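Local coordinates for 14 kDa fatty acid-binding protein (Schistosoma mansoni, PDB 1VYF) that binds long-chain fatty acids such as oleic and arachidonic acid inside a beta-barrel and may take part in their transport, at residues 94-99 against 105-110. Numbering follows the deposited sequence. Where two conformers were deposited one is given.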
loop_
_atom_site.group_PDB
_atom_site.type_symbol
_atom_site.label_atom_id
_atom_site.label_comp_id
_atom_site.label_asym_id
_atom_site.label_seq_id
_atom_site.Cartn_x
_atom_site.Cartn_y
_atom_site.Cartn_z
ATOM N N LEU A 94 4.225 9.373 -2.003
ATOM C CA LEU A 94 3.787 8.814 -3.286
ATOM C C LEU A 94 2.352 8.398 -3.218
ATOM O O LEU A 94 1.822 8.086 -2.129
ATOM C CB LEU A 94 4.672 7.658 -3.738
ATOM C CG LEU A 94 5.020 6.590 -2.754
ATOM C CD1 LEU A 94 3.854 5.648 -2.626
ATOM C CD2 LEU A 94 6.331 5.835 -3.131
ATOM N N THR A 95 1.707 8.392 -4.376
ATOM C CA THR A 95 0.304 8.054 -4.466
ATOM C C THR A 95 0.085 6.904 -5.475
ATOM O O THR A 95 0.480 7.023 -6.633
ATOM C CB THR A 95 -0.478 9.300 -4.906
ATOM O OG1 THR A 95 -0.292 10.387 -3.980
ATOM C CG2 THR A 95 -1.943 9.042 -4.915
ATOM N N GLN A 96 -0.530 5.806 -5.034
ATOM C CA GLN A 96 -0.807 4.647 -5.860
ATOM C C GLN A 96 -2.289 4.570 -6.151
ATOM O O GLN A 96 -3.130 4.596 -5.245
ATOM C CB GLN A 96 -0.356 3.362 -5.164
ATOM C CG GLN A 96 -0.639 2.091 -5.944
ATOM C CD GLN A 96 -0.135 0.871 -5.289
ATOM O OE1 GLN A 96 0.256 0.905 -4.125
ATOM N NE2 GLN A 96 -0.099 -0.235 -6.042
ATOM N N THR A 97 -2.616 4.459 -7.436
ATOM C CA THR A 97 -3.982 4.321 -7.859
ATOM C C THR A 97 -4.138 2.900 -8.395
ATOM O O THR A 97 -3.335 2.456 -9.210
ATOM C CB THR A 97 -4.310 5.436 -8.909
ATOM O OG1 THR A 97 -4.193 6.729 -8.281
ATOM C CG2 THR A 97 -5.713 5.393 -9.311
ATOM N N GLN A 98 -5.123 2.177 -7.896
ATOM C CA GLN A 98 -5.417 0.816 -8.321
ATOM C C GLN A 98 -6.820 0.791 -8.900
ATOM O O GLN A 98 -7.789 1.057 -8.206
ATOM C CB GLN A 98 -5.347 -0.159 -7.147
ATOM C CG GLN A 98 -3.967 -0.303 -6.572
ATOM C CD GLN A 98 -3.877 -1.355 -5.444
ATOM O OE1 GLN A 98 -4.726 -1.409 -4.574
ATOM N NE2 GLN A 98 -2.832 -2.171 -5.477
ATOM N N VAL A 99 -6.936 0.450 -10.173
ATOM C CA VAL A 99 -8.233 0.453 -10.839
ATOM C C VAL A 99 -8.647 -0.986 -11.126
ATOM O O VAL A 99 -8.034 -1.647 -11.965
ATOM C CB VAL A 99 -8.207 1.306 -12.134
ATOM C CG1 VAL A 99 -9.580 1.318 -12.806
ATOM C CG2 VAL A 99 -7.772 2.724 -11.838
ATOM N N THR A 105 -9.077 2.441 -6.044
ATOM C CA THR A 105 -8.443 2.649 -4.722
ATOM C C THR A 105 -7.261 3.589 -4.875
ATOM O O THR A 105 -6.403 3.368 -5.714
ATOM C CB THR A 105 -7.950 1.327 -4.165
ATOM O OG1 THR A 105 -9.012 0.372 -4.160
ATOM C CG2 THR A 105 -7.475 1.496 -2.655
ATOM N N VAL A 106 -7.229 4.650 -4.075
ATOM C CA VAL A 106 -6.119 5.569 -4.056
ATOM C C VAL A 106 -5.381 5.348 -2.725
ATOM O O VAL A 106 -6.003 5.374 -1.645
ATOM C CB VAL A 106 -6.540 6.991 -4.202
ATOM C CG1 VAL A 106 -5.344 7.886 -4.216
ATOM C CG2 VAL A 106 -7.364 7.173 -5.492
ATOM N N ILE A 107 -4.092 5.048 -2.820
ATOM C CA ILE A 107 -3.253 4.804 -1.619
ATOM C C ILE A 107 -2.117 5.806 -1.558
ATOM O O ILE A 107 -1.177 5.784 -2.361
ATOM C CB ILE A 107 -2.702 3.362 -1.613
ATOM C CG1 ILE A 107 -3.816 2.354 -1.861
ATOM C CG2 ILE A 107 -1.993 3.082 -0.261
ATOM C CD1 ILE A 107 -3.346 1.059 -2.449
ATOM N N VAL A 108 -2.192 6.723 -0.613
ATOM C CA VAL A 108 -1.166 7.716 -0.418
ATOM C C VAL A 108 -0.275 7.192 0.733
ATOM O O VAL A 108 -0.779 6.690 1.730
ATOM C CB VAL A 108 -1.797 9.112 -0.102
ATOM C CG1 VAL A 108 -0.761 10.165 0.069
ATOM C CG2 VAL A 108 -2.811 9.514 -1.165
ATOM N N ARG A 109 1.036 7.244 0.535
ATOM C CA ARG A 109 2.033 6.870 1.524
ATOM C C ARG A 109 2.940 8.052 1.738
ATOM O O ARG A 109 3.552 8.575 0.790
ATOM C CB ARG A 109 2.849 5.691 1.042
ATOM C CG ARG A 109 2.016 4.445 0.752
ATOM C CD ARG A 109 2.817 3.228 0.455
ATOM N NE ARG A 109 2.036 2.011 0.519
ATOM C CZ ARG A 109 1.340 1.473 -0.468
ATOM N NH1 ARG A 109 1.308 2.029 -1.662
ATOM N NH2 ARG A 109 0.680 0.348 -0.249
ATOM N N GLU A 110 3.020 8.509 2.972
ATOM C CA GLU A 110 3.816 9.671 3.269
ATOM C C GLU A 110 4.692 9.369 4.467
ATOM O O GLU A 110 4.181 8.901 5.450
ATOM C CB GLU A 110 2.886 10.841 3.567
ATOM C CG GLU A 110 3.596 12.125 3.986
ATOM C CD GLU A 110 2.789 13.386 3.744
ATOM O OE1 GLU A 110 1.557 13.302 3.563
ATOM O OE2 GLU A 110 3.403 14.474 3.700
HETATM O O HOH W 1 -0.680 -1.570 -2.161
HETATM O O HOH W 2 -7.435 -1.970 -3.867
HETATM O O HOH W 3 -9.332 -0.809 -6.658
#
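Antiparallel pairing of neighbouring strands in a beta hairpin joins L94, Q96 and Q98 to R109, I107 and T105, in the wall of the barrel where the fatty-acid head group is held. L94 with R109, Q96 with I107 and Q98 with T105 are hydrogen-bonded pairs, so six backbone bonds run between the strands; the one from I107 N to Q96 O is short at 2.6 Å. T95 with V108 and T97 with V106 are the non-hydrogen-bonded pairs between them, and there CA-H...O contacts help to close the seam, as from T95 CA to I107 O at 3.4 Å.

The inward face carries the polar work. With CG anti to the backbone N (chi1 179°) and the chain extended, Q96 reaches across to R109, whose NH1 donates to OE1 over 2.9 Å. The acceptor lies at the edge of the guanidinium, in its plane, although the amide and guanidinium planes are turned 45° apart. Water 1 joins the same two groups, accepting from R109 NH2 and donating to Q96 OE1, while CG2 of I107 sits on one guanidinium face, 3.6 Å above the plane and displaced toward the rim. This is the interior of the calycin-type barrel of fatty-acid binding proteins: R109 NH2 also hydrogen-bonds the bound oleic acid, so Q96, one shell out from the ligand, probably helps to fix the rotation of the arginine. L94 CD1 lies against the arginine stem, 3.8 Å from R109 CB.

Farther along this face, Q98 OE1 rests on I107 CD1 and is linked through water 2 to T105 OG1, while Q98 NE2 bonds E74. On the outer face the cross-strand contacts are between small groups: T95 CG2 meets V106 CG1 at 3.7 Å, and T95 OG1, lying beside the V108 methyls, is hydrogen-bonded to N89.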